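Local structure of beta-lactamase (Serratia marcescens, 5GWA) at residues F100-I104 and I118-F122; F73-S77 and P92-L96. The protein probably hydrolyses beta-lactam antibiotics to substituted beta-amino acids, as a class A extended-spectrum beta-lactamase, and is captured here with the inhibitor avibactam. All blocks are in the same frame, centred on the assembly; numbering follows the deposited sequence.

Contact 1 (F100-I104 and I118-F122). With NA (sodium ion), chain I.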
loop_
_atom_site.group_PDB
_atom_site.type_symbol
_atom_site.label_atom_id
_atom_site.label_comp_id
_atom_site.label_asym_id
_atom_site.label_seq_id
_atom_site.Cartn_x
_atom_site.Cartn_y
_atom_site.Cartn_z
ATOM N N PHE A 100 20.609 -7.488 0.423
ATOM C CA PHE A 100 19.931 -7.816 -0.815
ATOM C C PHE A 100 18.945 -8.953 -0.537
ATOM O O PHE A 100 17.856 -8.970 -1.093
ATOM C CB PHE A 100 20.918 -8.280 -1.884
ATOM C CG PHE A 100 21.814 -7.210 -2.364
ATOM C CD1 PHE A 100 21.394 -6.293 -3.305
ATOM C CD2 PHE A 100 23.143 -7.145 -1.912
ATOM C CE1 PHE A 100 22.227 -5.282 -3.745
ATOM C CE2 PHE A 100 23.978 -6.165 -2.375
ATOM C CZ PHE A 100 23.530 -5.229 -3.288
ATOM N N SER A 101 19.373 -9.962 0.229
ATOM C CA SER A 101 18.478 -11.078 0.584
ATOM C C SER A 101 17.140 -10.610 1.172
ATOM O O SER A 101 16.062 -10.985 0.683
ATOM C CB SER A 101 19.155 -11.999 1.597
ATOM O OG SER A 101 18.263 -13.005 2.029
ATOM N N GLU A 102 17.207 -9.767 2.181
ATOM C CA GLU A 102 16.006 -9.310 2.866
ATOM C C GLU A 102 15.156 -8.514 1.873
ATOM O O GLU A 102 13.902 -8.572 1.904
ATOM C CB GLU A 102 16.355 -8.402 4.057
ATOM C CG GLU A 102 15.103 -7.933 4.782
ATOM C CD GLU A 102 15.304 -7.302 6.163
ATOM O OE1 GLU A 102 16.415 -7.368 6.729
ATOM O OE2 GLU A 102 14.297 -6.899 6.787
ATOM N N ILE A 103 15.787 -7.649 1.109
ATOM C CA ILE A 103 15.033 -6.792 0.186
ATOM C C ILE A 103 14.357 -7.638 -0.886
ATOM O O ILE A 103 13.163 -7.445 -1.180
ATOM C CB ILE A 103 15.912 -5.690 -0.466
ATOM C CG1 ILE A 103 16.410 -4.718 0.623
ATOM C CG2 ILE A 103 15.132 -4.936 -1.561
ATOM C CD1 ILE A 103 17.570 -3.855 0.164
ATOM N N ILE A 104 15.088 -8.605 -1.460
ATOM C CA ILE A 104 14.487 -9.461 -2.473
ATOM C C ILE A 104 13.337 -10.312 -1.923
ATOM O O ILE A 104 12.294 -10.429 -2.583
ATOM C CB ILE A 104 15.535 -10.389 -3.108
ATOM C CG1 ILE A 104 16.563 -9.577 -3.832
ATOM C CG2 ILE A 104 14.845 -11.399 -4.007
ATOM C CD1 ILE A 104 17.845 -10.333 -4.165
ATOM N N ILE A 118 13.877 0.078 -5.233
ATOM C CA ILE A 118 15.268 0.056 -4.706
ATOM C C ILE A 118 16.142 -0.885 -5.557
ATOM O O ILE A 118 17.240 -0.522 -6.016
ATOM C CB ILE A 118 15.287 -0.416 -3.231
ATOM C CG1 ILE A 118 14.736 0.686 -2.315
ATOM C CG2 ILE A 118 16.691 -0.795 -2.800
ATOM C CD1 ILE A 118 14.367 0.176 -0.954
ATOM N N LEU A 119 15.575 -2.024 -5.921
ATOM C CA LEU A 119 16.288 -2.996 -6.736
ATOM C C LEU A 119 16.408 -2.562 -8.199
ATOM O O LEU A 119 17.459 -2.813 -8.809
ATOM C CB LEU A 119 15.638 -4.390 -6.597
ATOM C CG LEU A 119 15.768 -5.055 -5.212
ATOM C CD1 LEU A 119 14.967 -6.333 -5.143
ATOM C CD2 LEU A 119 17.223 -5.308 -4.805
ATOM N N PHE A 120 15.397 -1.921 -8.780
ATOM C CA PHE A 120 15.525 -1.313 -10.125
ATOM C C PHE A 120 16.680 -0.329 -10.137
ATOM O O PHE A 120 17.546 -0.381 -11.017
ATOM C CB PHE A 120 14.238 -0.622 -10.585
ATOM C CG PHE A 120 13.291 -1.514 -11.330
ATOM C CD1 PHE A 120 13.665 -2.143 -12.492
ATOM C CD2 PHE A 120 12.000 -1.697 -10.854
ATOM C CE1 PHE A 120 12.795 -2.988 -13.147
ATOM C CE2 PHE A 120 11.074 -2.404 -11.596
ATOM C CZ PHE A 120 11.470 -3.086 -12.708
ATOM N N ARG A 121 16.791 0.469 -9.088
ATOM C CA ARG A 121 17.912 1.418 -9.025
ATOM C C ARG A 121 19.262 0.731 -8.914
ATOM O O ARG A 121 20.205 1.089 -9.684
ATOM C CB ARG A 121 17.675 2.461 -7.944
ATOM C CG ARG A 121 16.612 3.472 -8.388
ATOM C CD ARG A 121 16.457 4.665 -7.448
ATOM N NE ARG A 121 15.902 4.272 -6.153
ATOM C CZ ARG A 121 14.603 4.155 -5.889
ATOM N NH1 ARG A 121 13.709 4.406 -6.834
ATOM N NH2 ARG A 121 14.201 3.843 -4.660
ATOM N N PHE A 122 19.344 -0.295 -8.080
ATOM C CA PHE A 122 20.570 -1.093 -7.923
ATOM C C PHE A 122 21.013 -1.726 -9.239
ATOM O O PHE A 122 22.188 -1.646 -9.615
ATOM C CB PHE A 122 20.388 -2.161 -6.848
ATOM C CG PHE A 122 21.527 -3.120 -6.778
ATOM C CD1 PHE A 122 22.766 -2.706 -6.307
ATOM C CD2 PHE A 122 21.422 -4.351 -7.356
ATOM C CE1 PHE A 122 23.852 -3.548 -6.371
ATOM C CE2 PHE A 122 22.480 -5.217 -7.390
ATOM C CZ PHE A 122 23.707 -4.808 -6.890
HETATM NA NA NA I . 19.108 -7.226 6.337
HETATM O O HOH W 1 20.746 -9.226 7.099
#
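Ile-104 and Leu-119 have the nearest CA atoms, 8.0 Å apart, where helix segments 100-104 and 118-122 run 130° apart in direction with their axes 11.5 Å from each other. The gap is filled by apolar side chains. The two phenylalanines meet at one end. Phe-100 turns the edge of its ring to a face of Phe-122, and its CE1 stands 3.4 Å above the middle of that ring. The planes are 58° apart, so this edge-to-face stack is tilted, short of a full T. Phe-122 holds CG anti to its backbone N (chi1 172°), and this carries its ring out to meet Phe-100. Leu-119 meets both Ile-103 and Ile-104. Its CG lies 3.7 Å from Ile-103 CG2 as the two side chains slide past each other in opposite directions. Its CD1 also reaches Ile-104 CG1, at 3.8 Å, with those two side chains crossing almost at right angles. The two helices are consecutive in the helical domain of the class A fold. The short turn between them carries Ser-111, which lines the avibactam pocket together with Asn-113 at the start of the second helix. Ile-103 CD1 and Ile-118 CG2 make a looser contact, 4.3 Å apart. Leu-72 of strand 71-74 covers Phe-100, Ile-103 and Ile-118, while Ile-104 packs on Leu-58 of helix 49-63. Glu-102 takes no part in this packing. Its OE1 binds a sodium ion at 2.7 Å, and its OE2 is hydrogen-bonded to Tyr-91 OH.

Contact 2 (F73-S77 and P92-L96). With NA (sodium ion), chain S; SO4 (sulfate ion), chain D.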
loop_
_atom_site.group_PDB
_atom_site.type_symbol
_atom_site.label_atom_id
_atom_site.label_comp_id
_atom_site.label_asym_id
_atom_site.label_seq_id
_atom_site.Cartn_x
_atom_site.Cartn_y
_atom_site.Cartn_z
ATOM N N PHE A 73 22.198 0.741 1.779
ATOM C CA PHE A 73 21.624 1.714 2.691
ATOM C C PHE A 73 20.298 2.199 2.143
ATOM O O PHE A 73 20.231 2.754 1.065
ATOM C CB PHE A 73 22.569 2.916 2.911
ATOM C CG PHE A 73 22.138 3.809 4.053
ATOM C CD1 PHE A 73 22.440 3.475 5.338
ATOM C CD2 PHE A 73 21.343 4.919 3.817
ATOM C CE1 PHE A 73 22.018 4.266 6.400
ATOM C CE2 PHE A 73 20.907 5.708 4.878
ATOM C CZ PHE A 73 21.254 5.377 6.150
ATOM N N VAL A 74 19.215 1.875 2.847
ATOM C CA VAL A 74 17.885 2.248 2.424
ATOM C C VAL A 74 17.484 3.533 3.122
ATOM O O VAL A 74 17.320 3.574 4.349
ATOM C CB VAL A 74 16.897 1.101 2.744
ATOM C CG1 VAL A 74 15.458 1.492 2.391
ATOM C CG2 VAL A 74 17.331 -0.155 1.983
ATOM N N LYS A 75 17.486 4.605 2.341
ATOM C CA LYS A 75 17.096 5.934 2.844
ATOM C C LYS A 75 15.631 5.959 3.212
ATOM O O LYS A 75 14.844 5.258 2.631
ATOM C CB LYS A 75 17.325 7.001 1.759
ATOM C CG LYS A 75 18.787 7.309 1.522
ATOM C CD LYS A 75 18.957 8.548 0.646
ATOM C CE LYS A 75 18.712 8.259 -0.817
ATOM N NZ LYS A 75 19.321 9.338 -1.658
ATOM N N LYS A 76 15.239 6.875 4.091
ATOM C CA LYS A 76 13.822 7.048 4.373
ATOM C C LYS A 76 13.050 7.380 3.081
ATOM O O LYS A 76 11.954 6.885 2.861
ATOM C CB LYS A 76 13.647 8.122 5.431
ATOM C CG LYS A 76 12.238 8.621 5.608
ATOM C CD LYS A 76 11.660 8.119 6.919
ATOM C CE LYS A 76 10.431 8.924 7.256
ATOM N NZ LYS A 76 9.681 9.288 6.007
ATOM N N SER A 77 13.647 8.156 2.194
ATOM C CA SER A 77 12.967 8.527 0.963
ATOM C C SER A 77 12.846 7.377 -0.037
ATOM O O SER A 77 12.046 7.479 -0.953
ATOM C CB SER A 77 13.658 9.728 0.316
ATOM O OG SER A 77 14.949 9.372 -0.115
ATOM N N PRO A 92 9.812 2.085 9.812
ATOM C CA PRO A 92 9.204 3.357 9.492
ATOM C C PRO A 92 10.121 4.583 9.437
ATOM O O PRO A 92 9.845 5.484 8.649
ATOM C CB PRO A 92 8.121 3.545 10.569
ATOM C CG PRO A 92 8.295 2.429 11.509
ATOM C CD PRO A 92 9.172 1.388 10.926
ATOM N N ASN A 93 11.289 4.487 10.070
ATOM C CA ASN A 93 12.283 5.547 10.017
ATOM C C ASN A 93 13.225 5.380 8.838
ATOM O O ASN A 93 13.854 6.329 8.396
ATOM C CB ASN A 93 13.093 5.591 11.287
ATOM C CG ASN A 93 12.437 6.432 12.336
ATOM O OD1 ASN A 93 12.459 7.672 12.261
ATOM N ND2 ASN A 93 11.699 5.787 13.201
ATOM N N GLY A 94 13.158 4.230 8.188
ATOM C CA GLY A 94 14.173 3.909 7.220
ATOM C C GLY A 94 15.565 4.275 7.697
ATOM O O GLY A 94 15.915 4.042 8.838
ATOM N N ASN A 95 16.377 4.748 6.758
ATOM C CA ASN A 95 17.785 5.056 7.028
ATOM C C ASN A 95 18.502 3.925 7.749
ATOM O O ASN A 95 19.073 4.061 8.841
ATOM C CB ASN A 95 17.878 6.363 7.804
ATOM C CG ASN A 95 17.362 7.525 7.018
ATOM O OD1 ASN A 95 17.462 7.572 5.804
ATOM N ND2 ASN A 95 16.827 8.513 7.727
ATOM N N LEU A 96 18.530 2.778 7.088
ATOM C CA LEU A 96 19.167 1.613 7.647
ATOM C C LEU A 96 19.725 0.697 6.571
ATOM O O LEU A 96 19.319 0.782 5.422
ATOM C CB LEU A 96 18.227 0.855 8.576
ATOM C CG LEU A 96 17.210 -0.094 7.953
ATOM C CD1 LEU A 96 16.609 -0.975 9.054
ATOM C CD2 LEU A 96 16.149 0.617 7.141
HETATM NA NA NA S . 10.191 4.349 6.504
HETATM S S SO4 D . 6.486 8.555 6.692
HETATM O O1 SO4 D . 6.395 9.929 7.251
HETATM O O2 SO4 D . 5.353 7.772 7.172
HETATM O O3 SO4 D . 6.449 8.714 5.217
HETATM O O4 SO4 D . 7.793 7.921 7.033
#
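Val-74 and Leu-96 form an antiparallel hydrogen-bonded pair. Val-74 N donates to Leu-96 O at 2.8 Å, and Leu-96 N returns a bond to Val-74 O at 3.1 Å. Asn-95 and Leu-96 both face Val-74, which makes a G1 beta bulge. Asn-95 has positive phi (49°), as expected at the first position of this bulge. Its CG lies beside its backbone N, and OD1 accepts Lys-76 N at 2.9 Å. The donor stands well above the carbonyl plane, so neither lone pair is used. Phe-73, on strand 71-74, swings its ring over the Asn-95 and Leu-96 backbone; CG is anti to the backbone N (chi1 -169°). Its CZ is 3.5 Å from Asn-95 C, Leu-96 N sits over one ring face toward the rim, and the ring and the Asn-95 amide are nearly parallel, 12° apart. Lys-76 runs along the 92-94 loop; its CB is 3.5 Å from Asn-93 O. CG stays close to the same oxygen. The chain then bends at chi2, and CD comes 3.2 Å from Asn-93 O, with Pro-92 O also nearby. CE and NZ approach sulfate O4 more closely than is credible, so the detail there is doubtful. NZ is hydrogen-bonded to O4 and makes a salt bridge to Glu-261 of the second subunit. The sulfate, probably from the crystallisation liquor, is also held by Lys-88 NZ and Gly-198 N of the second subunit. Pro-92 O binds a sodium ion at 2.5 Å, with Tyr-91 O as companion ligand. Asn-93 OD1 accepts Lys-200 NZ of the second subunit. The contact thus joins the end of strand 71-74 to the loop that leaves helix 86-90 and enters strand 96-99, the two strands forming a small antiparallel ribbon at the subunit interface.

How the contacts relate
Contact 2 closes before contact 1 opens, so the two follow in series along the chain, their centres 13 Å apart. Strand 96-99 leads from the bulge of contact 2 directly into helix 100-109 of contact 1. The contacts also touch in space: Ile-118 CD1 lies 3.8 Å from Val-74 CG1, and Ile-103 CD1 packs on Val-74 CG2. The two-stranded ribbon is therefore laid against the helix pair on the same side of the chain's centre. Contact 1 is buried within the helical domain, and its Leu-119 side chain is about 13 Å from the bound inhibitor. Contact 2 lies at the surface, where it meets the second subunit.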